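Leucine aminopeptidase 2, chloroplastic (Streptomyces sp. BC16019, PDB 5LHJ) matures the peptide antibiotic bottromycin and, as a manganese-binding aminopeptidase of the M17 family, probably removes unsubstituted N-terminal amino acids from peptides. Local coordinates at residues A[339-344]-A[432-437]; A[418-423]-A[441-446]; A[38-43]-A[108-113]; A[63-68]-A[78-83]. One frame throughout, in Å; residues are numbered along the deposited sequence. Where two conformers were deposited one is given.

In the fold
The chain begins in the N-terminal domain. Contact 3 pairs its first strand, 38-43, with strand 109-112 and closes a loop of 64 residues. Contact 4 lies within that loop; it closes 9 residues and forms the hairpin 65-69/76-81. Strand 76-81 also pairs with 38-43, so both contacts belong to one sheet. The other two contacts lie in the catalytic domain, on the far side of the chain's centre. Contact 1 closes 87 residues and joins a turn that carries a metal ligand to loop 432-437. Contact 2 closes 17 and ties 418-423 to helix 440-449. Their segments alternate along the chain, so they cross. They touch through Ser435 with Gln443 and Arg437 with Asn423.

Contact 1 (A[339-344]-A[432-437]); sequences ITHTDN and VNCSHR
Asn433 inserts its side-chain amide into loop 339-344, where His341 to Asn344 form a type I beta turn before helix 345-358. The turn carries Asp343, which binds the second manganese of this catalytic domain, although this chain holds no metal.

Asn433 OD1 accepts hydrogen bonds from Thr340 N at 2.8 Å and, weakly, from His341 N. Asn433 ND2 donates to His341 O at 2.9 Å and to Asn344 O at 3.0 Å. Asn433 ND2 stands above the carbonyl plane of Asn344, not on a lone pair. Asn344 N reaches His341 O from the face opposite Asn433 ND2. Asn344 ND2 meets a lone pair of Asn433 O at 2.9 Å. With an alanine in place of Asn433, Thr340 N and the carbonyl of Asn344 would probably lose these partners and the turn would be held less firmly. The Thr340 hydroxyl lies between backbone N and carbonyl carbon (chi1 55°), from where OG1 donates to Cys434 O at 2.7 Å.

Apolar contacts surround these bonds. Thr340 CG2 packs on Val432 CG1 at 3.7 Å. His341 CB rests 3.6 Å from Cys434 CB.

One polar contact is at a ring edge: His436 NE2 lies 3.5 Å from Thr340 O.

Contact 2 (A[418-423]-A[441-446]); sequences AHERRN and TIQAAL
Glu420 and Gln443 bring their CA atoms to 6.1 Å where 418-423, helical in its backbone angles and entering a 3-10 segment at Arg422, passes alongside residues 441-446 of helix 440-449.

The polar centre is Glu420 OE1, a buried oxygen gripped by two N-H groups. Gln443 NE2 donates to Glu420 OE1 at 2.9 Å, with the carboxylate and amide planes nearly coplanar. Asn423 ND2 donates to the same OE1, also at 2.9 Å, but from above the carboxylate plane. The two donors come from opposite faces. A bend at chi2 of Glu420 (-65°) curls the carboxylate back to meet both. These bonds probably ease the cost of burying the charge. The other ends of both amides are held by the loop of contact 1: Ser435 OG bonds Gln443 OE1, and Arg437 NH1 bonds Asn423 OD1. A water also links Gln443 OE1 to Asn423 O.

Leu446 provides the apolar part. Its CD1 packs on Glu420 CB at 3.6 Å, and its CB sits over the centre of one face of the Arg421 guanidinium. Arg421 NH2 makes a weak bond to Leu446 O at 3.1 Å and also bonds Gln449 OE1, while NH1 forms a salt bridge with Asp450.

Around it, Ile442 and Ala445 of the helix touch Phe390 of strand 386-390, and Thr441 packs on helix 377-382. Ala381 of a neighbouring subunit packs against Ile442.

Contact 3 (A[38-43]-A[108-113]); sequences VVACGR and RTLRLD
Val38 begins a parallel ladder with strand 109-112. Its N donates to Thr109 O at 3.1 Å, and its O accepts from Arg111 N at 2.9 Å. The side chains of Val38 and Leu110 cross obliquely, with Val38 CG1 3.7 Å from Leu110 CD1.

Val39 is turned to the other face of the sheet and lies beside Arg111, both pointing the same way. Val39 CG2 sits over one face of the Arg111 guanidinium, offset toward the rim, while Val39 CG1 comes near Asp113 OD2. The arginine chain is bent at chi3 (78°), which swings its head back toward Asp113 two residues on. There it makes a side-on, two-nitrogen salt bridge: Arg111 NE to Asp113 OD1 at 2.8 Å and Arg111 NH2 to Asp113 OD2 at 3.0 Å, both on syn lone pairs. The grip keeps the guanidinium flat beside the carboxylate. Replacing Arg111 by an alanine would probably leave the Asp113 carboxylate without its charged mate and uncover the methyls of Val39.

Ala40 returns to the face of Val38. Its N donates to Arg111 O at 2.9 Å and its O accepts from Asp113 N, both bonds running nearly along the C=O axis. Ala40 CB touches Leu112 CD2 at 3.8 Å. At Gly42 a water takes over, joining Gly42 N to Asp113 O.

Helix 90-102 packs on the face of Ala40, Leu110 and Leu112. It leads from strand 76-81 to strand 109-112, a beta-alpha-beta crossover that passes strand 38-43, in the macro-like N-terminal domain of M17 peptidases.

Contact 4 (A[63-68]-A[78-83]); sequences GQVVAE and LNVGLG
The first torsions turn Glu68 and Asn79 toward each other. Glu68 CG lies between the backbone N and the carbonyl carbon (chi1 66°), and Asn79 CG stands anti to its carbonyl carbon (chi1 -75°). The carboxylate and the amide end close together with their planes 86° apart. Two waters join them. One is 2.9 Å from Glu68 OE1 and 2.8 Å from Asn79 ND2, and it also donates to Val66 O. The second links Glu68 OE2 to the same ND2. Asn79 OD1 takes a weak bond from Arg43 NE of strand 38-43.

The two strands form a beta hairpin, 65-69 with 76-81, and strand 65-69 is outermost in this chain's part of the N-terminal sheet. Val66 and Asn79 are a hydrogen-bonded pair: Val66 N to Asn79 O and Asn79 N to Val66 O are both 3.0 Å. Farther along, Gly81 N donates to Gln64 O at 2.9 Å, and Gly63 N donates to Gly81 O from above its carbonyl plane.

Val65 with Val80 and Ala67 with Leu78 are the non-hydrogen-bonded pairs, and their side chains share one face. There Leu78 CD2 reaches Ala67 CB at 3.5 Å and Val65 CG1 at 4.1 Å. Helix 90-102 packs on Val80 through Ala96 and Ser100. Arg56 of a neighbouring subunit lies against Ala67 and Leu78.

Contact 1 (A[339-344]-A[432-437])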
loop_
_atom_site.group_PDB
_atom_site.type_symbol
_atom_site.label_atom_id
_atom_site.label_comp_id
_atom_site.label_asym_id
_atom_site.label_seq_id
_atom_site.Cartn_x
_atom_site.Cartn_y
_atom_site.Cartn_z
ATOM N N ILE A 339 5.205 0.113 -25.439
ATOM C CA ILE A 339 5.382 -0.588 -24.168
ATOM C C ILE A 339 4.983 0.343 -23.036
ATOM O O ILE A 339 5.752 1.222 -22.621
ATOM C CB ILE A 339 6.836 -1.102 -23.963
ATOM C CG1 ILE A 339 7.294 -1.958 -25.155
ATOM C CG2 ILE A 339 6.953 -1.883 -22.640
ATOM C CD1 ILE A 339 6.434 -3.169 -25.460
ATOM N N THR A 340 3.765 0.179 -22.539
ATOM C CA THR A 340 3.302 0.987 -21.413
ATOM C C THR A 340 3.501 0.306 -20.052
ATOM O O THR A 340 3.386 0.967 -19.019
ATOM C CB THR A 340 1.833 1.376 -21.606
ATOM O OG1 THR A 340 1.057 0.197 -21.802
ATOM C CG2 THR A 340 1.679 2.292 -22.844
ATOM N N HIS A 341 3.779 -0.999 -20.040
ATOM C CA HIS A 341 4.093 -1.722 -18.802
ATOM C C HIS A 341 4.943 -2.928 -19.195
ATOM O O HIS A 341 4.497 -3.742 -20.004
ATOM C CB HIS A 341 2.782 -2.152 -18.082
ATOM C CG HIS A 341 2.959 -2.486 -16.633
ATOM N ND1 HIS A 341 3.791 -3.492 -16.205
ATOM C CD2 HIS A 341 2.414 -1.955 -15.511
ATOM C CE1 HIS A 341 3.762 -3.570 -14.885
ATOM N NE2 HIS A 341 2.944 -2.635 -14.437
ATOM N N THR A 342 6.150 -3.042 -18.634
ATOM C CA THR A 342 7.072 -4.125 -19.007
ATOM C C THR A 342 6.657 -5.520 -18.500
ATOM O O THR A 342 7.207 -6.519 -18.948
ATOM C CB THR A 342 8.527 -3.841 -18.572
ATOM O OG1 THR A 342 8.615 -3.836 -17.142
ATOM C CG2 THR A 342 9.017 -2.518 -19.146
ATOM N N ASP A 343 5.727 -5.588 -17.553
ATOM C CA ASP A 343 5.158 -6.865 -17.092
ATOM C C ASP A 343 4.136 -7.499 -18.062
ATOM O O ASP A 343 3.807 -8.679 -17.902
ATOM C CB ASP A 343 4.547 -6.719 -15.697
ATOM C CG ASP A 343 4.273 -8.059 -15.011
ATOM O OD1 ASP A 343 5.058 -9.020 -15.168
ATOM O OD2 ASP A 343 3.254 -8.149 -14.287
ATOM N N ASN A 344 3.660 -6.766 -19.076
ATOM C CA ASN A 344 2.809 -7.361 -20.123
ATOM C C ASN A 344 3.662 -7.724 -21.346
ATOM O O ASN A 344 3.360 -7.351 -22.489
ATOM C CB ASN A 344 1.644 -6.444 -20.502
ATOM C CG ASN A 344 0.495 -6.497 -19.499
ATOM O OD1 ASN A 344 0.534 -7.245 -18.508
ATOM N ND2 ASN A 344 -0.545 -5.712 -19.760
ATOM N N VAL A 432 -1.189 -0.243 -27.564
ATOM C CA VAL A 432 -0.427 -0.407 -26.313
ATOM C C VAL A 432 -0.428 -1.867 -25.870
ATOM O O VAL A 432 -1.319 -2.628 -26.247
ATOM C CB VAL A 432 -0.986 0.440 -25.146
ATOM C CG1 VAL A 432 -0.918 1.914 -25.482
ATOM C CG2 VAL A 432 -2.415 0.023 -24.744
ATOM N N ASN A 433 0.554 -2.235 -25.047
ATOM C CA ASN A 433 0.537 -3.546 -24.380
ATOM C C ASN A 433 -0.122 -3.542 -23.014
ATOM O O ASN A 433 -0.205 -4.605 -22.394
ATOM C CB ASN A 433 1.935 -4.180 -24.312
ATOM C CG ASN A 433 2.819 -3.584 -23.230
ATOM O OD1 ASN A 433 2.701 -2.417 -22.868
ATOM N ND2 ASN A 433 3.720 -4.410 -22.705
ATOM N N CYS A 434 -0.587 -2.380 -22.538
ATOM C CA CYS A 434 -1.268 -2.284 -21.244
ATOM C C CYS A 434 -2.100 -1.016 -21.178
ATOM O O CYS A 434 -1.573 0.087 -21.402
ATOM C CB CYS A 434 -0.249 -2.270 -20.112
ATOM S SG CYS A 434 -0.962 -2.241 -18.446
ATOM N N SER A 435 -3.387 -1.165 -20.878
ATOM C CA SER A 435 -4.295 -0.009 -20.763
ATOM C C SER A 435 -4.340 0.601 -19.374
ATOM O O SER A 435 -4.897 1.702 -19.199
ATOM C CB SER A 435 -5.722 -0.421 -21.130
ATOM O OG SER A 435 -6.220 -1.334 -20.178
ATOM N N HIS A 436 -3.832 -0.126 -18.377
ATOM C CA HIS A 436 -3.998 0.218 -16.969
ATOM C C HIS A 436 -5.472 0.304 -16.559
ATOM O O HIS A 436 -5.798 0.958 -15.568
ATOM C CB HIS A 436 -3.270 1.527 -16.603
ATOM C CG HIS A 436 -1.833 1.543 -17.010
ATOM N ND1 HIS A 436 -1.388 2.203 -18.133
ATOM C CD2 HIS A 436 -0.743 0.978 -16.448
ATOM C CE1 HIS A 436 -0.082 2.043 -18.247
ATOM N NE2 HIS A 436 0.332 1.291 -17.243
ATOM N N ARG A 437 -6.346 -0.371 -17.305
ATOM C CA ARG A 437 -7.770 -0.398 -17.003
ATOM C C ARG A 437 -8.196 -1.846 -16.806
ATOM O O ARG A 437 -7.491 -2.779 -17.197
ATOM C CB ARG A 437 -8.564 0.213 -18.140
ATOM C CG ARG A 437 -8.433 1.726 -18.236
ATOM C CD ARG A 437 -9.138 2.241 -19.478
ATOM N NE ARG A 437 -9.751 3.549 -19.269
ATOM C CZ ARG A 437 -10.605 4.138 -20.114
ATOM N NH1 ARG A 437 -10.955 3.566 -21.275
ATOM N NH2 ARG A 437 -11.114 5.329 -19.802
#

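Contact 2 (A[418-423]-A[441-446])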
loop_
_atom_site.group_PDB
_atom_site.type_symbol
_atom_site.label_atom_id
_atom_site.label_comp_id
_atom_site.label_asym_id
_atom_site.label_seq_id
_atom_site.Cartn_x
_atom_site.Cartn_y
_atom_site.Cartn_z
ATOM N N ALA A 418 -15.736 -6.384 -28.847
ATOM C CA ALA A 418 -15.341 -5.284 -29.740
ATOM C C ALA A 418 -15.135 -3.961 -28.992
ATOM O O ALA A 418 -14.212 -3.210 -29.305
ATOM C CB ALA A 418 -16.357 -5.111 -30.855
ATOM N N HIS A 419 -15.951 -3.702 -27.974
ATOM C CA HIS A 419 -15.821 -2.465 -27.203
ATOM C C HIS A 419 -14.558 -2.381 -26.328
ATOM O O HIS A 419 -14.194 -1.295 -25.882
ATOM C CB HIS A 419 -17.087 -2.162 -26.393
ATOM C CG HIS A 419 -17.407 -3.165 -25.329
ATOM N ND1 HIS A 419 -18.459 -4.052 -25.435
ATOM C CD2 HIS A 419 -16.841 -3.396 -24.122
ATOM C CE1 HIS A 419 -18.521 -4.786 -24.339
ATOM N NE2 HIS A 419 -17.548 -4.407 -23.529
ATOM N N GLU A 420 -13.867 -3.502 -26.106
ATOM C CA GLU A 420 -12.574 -3.441 -25.411
ATOM C C GLU A 420 -11.404 -3.039 -26.307
ATOM O O GLU A 420 -10.318 -2.727 -25.796
ATOM C CB GLU A 420 -12.282 -4.758 -24.684
ATOM C CG GLU A 420 -13.120 -4.934 -23.426
ATOM C CD GLU A 420 -12.816 -3.899 -22.344
ATOM O OE1 GLU A 420 -11.652 -3.495 -22.185
ATOM O OE2 GLU A 420 -13.752 -3.470 -21.651
ATOM N N ARG A 421 -11.601 -3.024 -27.624
ATOM C CA ARG A 421 -10.533 -2.598 -28.537
ATOM C C ARG A 421 -10.151 -1.139 -28.322
ATOM O O ARG A 421 -9.009 -0.763 -28.577
ATOM C CB ARG A 421 -10.891 -2.845 -30.009
ATOM C CG ARG A 421 -10.926 -4.316 -30.351
ATOM C CD ARG A 421 -10.972 -4.591 -31.848
ATOM N NE ARG A 421 -10.380 -5.901 -32.114
ATOM C CZ ARG A 421 -9.069 -6.169 -32.141
ATOM N NH1 ARG A 421 -8.157 -5.208 -31.948
ATOM N NH2 ARG A 421 -8.668 -7.416 -32.363
ATOM N N ARG A 422 -11.070 -0.319 -27.815
ATOM C CA ARG A 422 -10.724 1.063 -27.522
ATOM C C ARG A 422 -9.618 1.167 -26.464
ATOM O O ARG A 422 -8.884 2.156 -26.433
ATOM C CB ARG A 422 -11.939 1.854 -27.068
ATOM C CG ARG A 422 -12.407 1.516 -25.685
ATOM C CD ARG A 422 -13.794 2.091 -25.438
ATOM N NE ARG A 422 -13.949 2.319 -24.017
ATOM C CZ ARG A 422 -14.178 1.383 -23.102
ATOM N NH1 ARG A 422 -14.330 0.090 -23.408
ATOM N NH2 ARG A 422 -14.263 1.758 -21.848
ATOM N N ASN A 423 -9.514 0.155 -25.604
ATOM C CA ASN A 423 -8.442 0.091 -24.608
ATOM C C ASN A 423 -7.082 -0.372 -25.116
ATOM O O ASN A 423 -6.129 -0.418 -24.345
ATOM C CB ASN A 423 -8.897 -0.721 -23.400
ATOM C CG ASN A 423 -9.906 0.042 -22.565
ATOM O OD1 ASN A 423 -9.811 1.275 -22.442
ATOM N ND2 ASN A 423 -10.879 -0.663 -22.007
ATOM N N THR A 441 -7.521 -9.335 -19.520
ATOM C CA THR A 441 -7.580 -10.677 -20.109
ATOM C C THR A 441 -8.206 -10.633 -21.517
ATOM O O THR A 441 -7.669 -11.216 -22.467
ATOM C CB THR A 441 -8.343 -11.674 -19.201
ATOM O OG1 THR A 441 -7.707 -11.748 -17.913
ATOM C CG2 THR A 441 -8.346 -13.064 -19.829
ATOM N N ILE A 442 -9.299 -9.883 -21.649
ATOM C CA ILE A 442 -9.949 -9.695 -22.949
ATOM C C ILE A 442 -9.081 -8.821 -23.870
ATOM O O ILE A 442 -8.896 -9.137 -25.061
ATOM C CB ILE A 442 -11.397 -9.169 -22.782
ATOM C CG1 ILE A 442 -12.212 -10.235 -22.000
ATOM C CG2 ILE A 442 -11.995 -8.846 -24.152
ATOM C CD1 ILE A 442 -13.694 -10.016 -21.885
ATOM N N GLN A 443 -8.505 -7.753 -23.323
ATOM C CA GLN A 443 -7.641 -6.875 -24.116
ATOM C C GLN A 443 -6.429 -7.628 -24.672
ATOM O O GLN A 443 -6.050 -7.409 -25.818
ATOM C CB GLN A 443 -7.174 -5.672 -23.300
ATOM C CG GLN A 443 -8.307 -4.731 -22.931
ATOM C CD GLN A 443 -7.980 -3.859 -21.735
ATOM O OE1 GLN A 443 -6.816 -3.528 -21.487
ATOM N NE2 GLN A 443 -9.010 -3.452 -20.995
ATOM N N ALA A 444 -5.851 -8.536 -23.874
ATOM C CA ALA A 444 -4.689 -9.316 -24.347
ATOM C C ALA A 444 -5.057 -10.219 -25.527
ATOM O O ALA A 444 -4.276 -10.369 -26.479
ATOM C CB ALA A 444 -4.081 -10.141 -23.221
ATOM N N ALA A 445 -6.245 -10.817 -25.464
ATOM C CA ALA A 445 -6.736 -11.679 -26.529
ATOM C C ALA A 445 -6.950 -10.872 -27.812
ATOM O O ALA A 445 -6.561 -11.303 -28.900
ATOM C CB ALA A 445 -8.027 -12.374 -26.091
ATOM N N LEU A 446 -7.563 -9.690 -27.674
ATOM C CA LEU A 446 -7.749 -8.767 -28.815
ATOM C C LEU A 446 -6.411 -8.300 -29.418
ATOM O O LEU A 446 -6.265 -8.197 -30.638
ATOM C CB LEU A 446 -8.588 -7.556 -28.386
ATOM C CG LEU A 446 -10.037 -7.882 -27.987
ATOM C CD1 LEU A 446 -10.675 -6.721 -27.236
ATOM C CD2 LEU A 446 -10.870 -8.257 -29.207
HETATM O O HOH W 1 -4.668 -3.038 -23.263
#

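Contact 3 (A[38-43]-A[108-113])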
loop_
_atom_site.group_PDB
_atom_site.type_symbol
_atom_site.label_atom_id
_atom_site.label_comp_id
_atom_site.label_asym_id
_atom_site.label_seq_id
_atom_site.Cartn_x
_atom_site.Cartn_y
_atom_site.Cartn_z
ATOM N N VAL A 38 -0.230 -54.959 -3.501
ATOM C CA VAL A 38 -1.475 -54.230 -3.263
ATOM C C VAL A 38 -2.397 -54.344 -4.483
ATOM O O VAL A 38 -1.947 -54.234 -5.634
ATOM C CB VAL A 38 -1.204 -52.732 -2.964
ATOM C CG1 VAL A 38 -2.506 -51.986 -2.668
ATOM C CG2 VAL A 38 -0.239 -52.584 -1.806
ATOM N N VAL A 39 -3.682 -54.576 -4.218
ATOM C CA VAL A 39 -4.730 -54.567 -5.237
ATOM C C VAL A 39 -5.770 -53.519 -4.841
ATOM O O VAL A 39 -6.265 -53.546 -3.709
ATOM C CB VAL A 39 -5.422 -55.936 -5.347
ATOM C CG1 VAL A 39 -6.599 -55.872 -6.322
ATOM C CG2 VAL A 39 -4.421 -57.004 -5.778
ATOM N N ALA A 40 -6.093 -52.620 -5.765
ATOM C CA ALA A 40 -7.103 -51.586 -5.550
ATOM C C ALA A 40 -8.399 -51.957 -6.257
ATOM O O ALA A 40 -8.427 -52.071 -7.488
ATOM C CB ALA A 40 -6.612 -50.247 -6.054
ATOM N N CYS A 41 -9.460 -52.079 -5.459
ATOM C CA CYS A 41 -10.788 -52.501 -5.896
ATOM C C CYS A 41 -11.700 -51.276 -5.919
ATOM O O CYS A 41 -11.838 -50.607 -4.891
ATOM C CB CYS A 41 -11.324 -53.523 -4.885
ATOM S SG CYS A 41 -12.990 -54.162 -5.169
ATOM N N GLY A 42 -12.316 -50.991 -7.067
ATOM C CA GLY A 42 -13.268 -49.890 -7.204
ATOM C C GLY A 42 -14.638 -50.274 -6.678
ATOM O O GLY A 42 -15.145 -51.339 -7.012
ATOM N N ARG A 43 -15.231 -49.412 -5.856
ATOM C CA ARG A 43 -16.525 -49.675 -5.240
ATOM C C ARG A 43 -17.460 -48.489 -5.429
ATOM O O ARG A 43 -17.171 -47.405 -4.947
ATOM C CB ARG A 43 -16.344 -49.930 -3.742
ATOM C CG ARG A 43 -15.451 -51.111 -3.390
ATOM C CD ARG A 43 -16.122 -52.398 -3.812
ATOM N NE ARG A 43 -15.396 -53.588 -3.393
ATOM C CZ ARG A 43 -15.855 -54.836 -3.552
ATOM N NH1 ARG A 43 -17.051 -55.074 -4.113
ATOM N NH2 ARG A 43 -15.122 -55.864 -3.130
ATOM N N ARG A 108 5.960 -52.799 -3.474
ATOM C CA ARG A 108 6.730 -52.842 -4.712
ATOM C C ARG A 108 5.836 -52.886 -5.935
ATOM O O ARG A 108 6.213 -52.356 -6.986
ATOM C CB ARG A 108 7.654 -54.065 -4.751
ATOM C CG ARG A 108 8.686 -54.151 -3.642
ATOM C CD ARG A 108 9.590 -55.354 -3.887
ATOM N NE ARG A 108 10.553 -55.579 -2.809
ATOM C CZ ARG A 108 11.423 -56.591 -2.758
ATOM N NH1 ARG A 108 11.471 -57.508 -3.730
ATOM N NH2 ARG A 108 12.255 -56.690 -1.719
ATOM N N THR A 109 4.679 -53.541 -5.819
ATOM C CA THR A 109 3.781 -53.744 -6.966
ATOM C C THR A 109 2.325 -53.427 -6.611
ATOM O O THR A 109 1.848 -53.827 -5.545
ATOM C CB THR A 109 3.882 -55.194 -7.481
ATOM O OG1 THR A 109 3.572 -56.090 -6.411
ATOM C CG2 THR A 109 5.299 -55.498 -7.953
ATOM N N LEU A 110 1.644 -52.697 -7.504
ATOM C CA LEU A 110 0.248 -52.295 -7.334
ATOM C C LEU A 110 -0.560 -52.670 -8.573
ATOM O O LEU A 110 -0.164 -52.335 -9.686
ATOM C CB LEU A 110 0.156 -50.776 -7.107
ATOM C CG LEU A 110 -1.230 -50.128 -7.187
ATOM C CD1 LEU A 110 -2.137 -50.642 -6.080
ATOM C CD2 LEU A 110 -1.083 -48.613 -7.134
ATOM N N ARG A 111 -1.672 -53.376 -8.385
ATOM C CA ARG A 111 -2.602 -53.664 -9.476
ATOM C C ARG A 111 -3.888 -52.887 -9.220
ATOM O O ARG A 111 -4.524 -53.080 -8.186
ATOM C CB ARG A 111 -2.916 -55.162 -9.589
ATOM C CG ARG A 111 -3.643 -55.493 -10.884
ATOM C CD ARG A 111 -4.011 -56.959 -11.006
ATOM N NE ARG A 111 -5.188 -57.309 -10.202
ATOM C CZ ARG A 111 -5.248 -58.265 -9.273
ATOM N NH1 ARG A 111 -4.201 -59.042 -8.974
ATOM N NH2 ARG A 111 -6.393 -58.471 -8.630
ATOM N N LEU A 112 -4.240 -52.000 -10.151
ATOM C CA LEU A 112 -5.496 -51.265 -10.103
ATOM C C LEU A 112 -6.561 -52.044 -10.868
ATOM O O LEU A 112 -6.439 -52.229 -12.087
ATOM C CB LEU A 112 -5.326 -49.879 -10.750
ATOM C CG LEU A 112 -4.177 -49.051 -10.171
ATOM C CD1 LEU A 112 -3.972 -47.786 -10.986
ATOM C CD2 LEU A 112 -4.436 -48.737 -8.716
ATOM N N ASP A 113 -7.587 -52.503 -10.153
ATOM C CA ASP A 113 -8.755 -53.131 -10.777
ATOM C C ASP A 113 -9.912 -52.152 -10.989
ATOM O O ASP A 113 -11.002 -52.569 -11.370
ATOM C CB ASP A 113 -9.231 -54.327 -9.932
ATOM C CG ASP A 113 -8.247 -55.497 -9.941
ATOM O OD1 ASP A 113 -7.193 -55.435 -10.608
ATOM O OD2 ASP A 113 -8.530 -56.508 -9.266
HETATM O O HOH W 2 -12.711 -52.809 -9.118
#

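Contact 4 (A[63-68]-A[78-83])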
loop_
_atom_site.group_PDB
_atom_site.type_symbol
_atom_site.label_atom_id
_atom_site.label_comp_id
_atom_site.label_asym_id
_atom_site.label_seq_id
_atom_site.Cartn_x
_atom_site.Cartn_y
_atom_site.Cartn_z
ATOM N N GLY A 63 -12.771 -41.304 -4.258
ATOM C CA GLY A 63 -11.406 -41.161 -3.747
ATOM C C GLY A 63 -11.141 -41.562 -2.293
ATOM O O GLY A 63 -9.993 -41.487 -1.854
ATOM N N GLN A 64 -12.167 -41.988 -1.545
ATOM C CA GLN A 64 -11.967 -42.524 -0.194
ATOM C C GLN A 64 -11.261 -43.862 -0.315
ATOM O O GLN A 64 -11.673 -44.698 -1.113
ATOM C CB GLN A 64 -13.298 -42.744 0.516
ATOM C CG GLN A 64 -13.175 -43.309 1.924
ATOM C CD GLN A 64 -14.515 -43.610 2.562
ATOM O OE1 GLN A 64 -15.512 -43.852 1.876
ATOM N NE2 GLN A 64 -14.540 -43.627 3.895
ATOM N N VAL A 65 -10.227 -44.075 0.494
ATOM C CA VAL A 65 -9.475 -45.322 0.451
ATOM C C VAL A 65 -9.401 -45.930 1.839
ATOM O O VAL A 65 -9.008 -45.252 2.780
ATOM C CB VAL A 65 -8.050 -45.093 -0.076
ATOM C CG1 VAL A 65 -7.247 -46.386 -0.026
ATOM C CG2 VAL A 65 -8.110 -44.541 -1.492
ATOM N N VAL A 66 -9.755 -47.210 1.948
ATOM C CA VAL A 66 -9.545 -47.984 3.182
ATOM C C VAL A 66 -8.772 -49.259 2.854
ATOM O O VAL A 66 -9.239 -50.076 2.061
ATOM C CB VAL A 66 -10.874 -48.330 3.866
ATOM C CG1 VAL A 66 -10.625 -49.148 5.129
ATOM C CG2 VAL A 66 -11.629 -47.051 4.214
ATOM N N ALA A 67 -7.601 -49.408 3.468
ATOM C CA ALA A 67 -6.730 -50.562 3.254
ATOM C C ALA A 67 -7.060 -51.669 4.229
ATOM O O ALA A 67 -7.378 -51.406 5.394
ATOM C CB ALA A 67 -5.274 -50.171 3.411
ATOM N N GLU A 68 -6.953 -52.908 3.765
ATOM C CA GLU A 68 -7.182 -54.069 4.629
ATOM C C GLU A 68 -6.338 -55.247 4.170
ATOM O O GLU A 68 -5.852 -55.243 3.044
ATOM C CB GLU A 68 -8.648 -54.461 4.585
ATOM C CG GLU A 68 -9.115 -54.967 3.231
ATOM C CD GLU A 68 -10.607 -55.166 3.168
ATOM O OE1 GLU A 68 -11.349 -54.376 3.796
ATOM O OE2 GLU A 68 -11.033 -56.122 2.499
ATOM N N LEU A 78 -6.965 -52.436 -1.234
ATOM C CA LEU A 78 -7.526 -51.100 -1.060
ATOM C C LEU A 78 -8.936 -51.097 -1.616
ATOM O O LEU A 78 -9.137 -51.379 -2.797
ATOM C CB LEU A 78 -6.713 -50.042 -1.797
ATOM C CG LEU A 78 -5.219 -49.956 -1.536
ATOM C CD1 LEU A 78 -4.632 -48.865 -2.416
ATOM C CD2 LEU A 78 -4.918 -49.710 -0.079
ATOM N N ASN A 79 -9.916 -50.803 -0.766
ATOM C CA ASN A 79 -11.233 -50.430 -1.252
ATOM C C ASN A 79 -11.257 -48.937 -1.552
ATOM O O ASN A 79 -10.928 -48.112 -0.685
ATOM C CB ASN A 79 -12.317 -50.835 -0.258
ATOM C CG ASN A 79 -12.582 -52.337 -0.280
ATOM O OD1 ASN A 79 -12.779 -52.935 -1.350
ATOM N ND2 ASN A 79 -12.574 -52.952 0.888
ATOM N N VAL A 80 -11.654 -48.602 -2.780
ATOM C CA VAL A 80 -11.535 -47.238 -3.297
ATOM C C VAL A 80 -12.898 -46.771 -3.782
ATOM O O VAL A 80 -13.512 -47.410 -4.640
ATOM C CB VAL A 80 -10.515 -47.160 -4.445
ATOM C CG1 VAL A 80 -10.317 -45.713 -4.893
ATOM C CG2 VAL A 80 -9.199 -47.796 -4.017
ATOM N N GLY A 81 -13.371 -45.662 -3.228
ATOM C CA GLY A 81 -14.693 -45.153 -3.553
ATOM C C GLY A 81 -14.814 -44.579 -4.956
ATOM O O GLY A 81 -13.933 -43.859 -5.419
ATOM N N LEU A 82 -15.911 -44.913 -5.630
ATOM C CA LEU A 82 -16.261 -44.344 -6.935
ATOM C C LEU A 82 -17.605 -43.601 -6.911
ATOM O O LEU A 82 -18.099 -43.174 -7.961
ATOM C CB LEU A 82 -16.303 -45.453 -7.990
ATOM C CG LEU A 82 -14.975 -46.179 -8.268
ATOM C CD1 LEU A 82 -15.230 -47.439 -9.071
ATOM C CD2 LEU A 82 -13.987 -45.285 -9.003
ATOM N N GLY A 83 -18.183 -43.425 -5.722
ATOM C CA GLY A 83 -19.463 -42.731 -5.587
ATOM C C GLY A 83 -20.614 -43.470 -6.246
ATOM O O GLY A 83 -20.466 -44.629 -6.652
HETATM O O HOH W 3 -11.474 -51.621 3.039
HETATM O O HOH W 4 -13.573 -55.835 1.297
#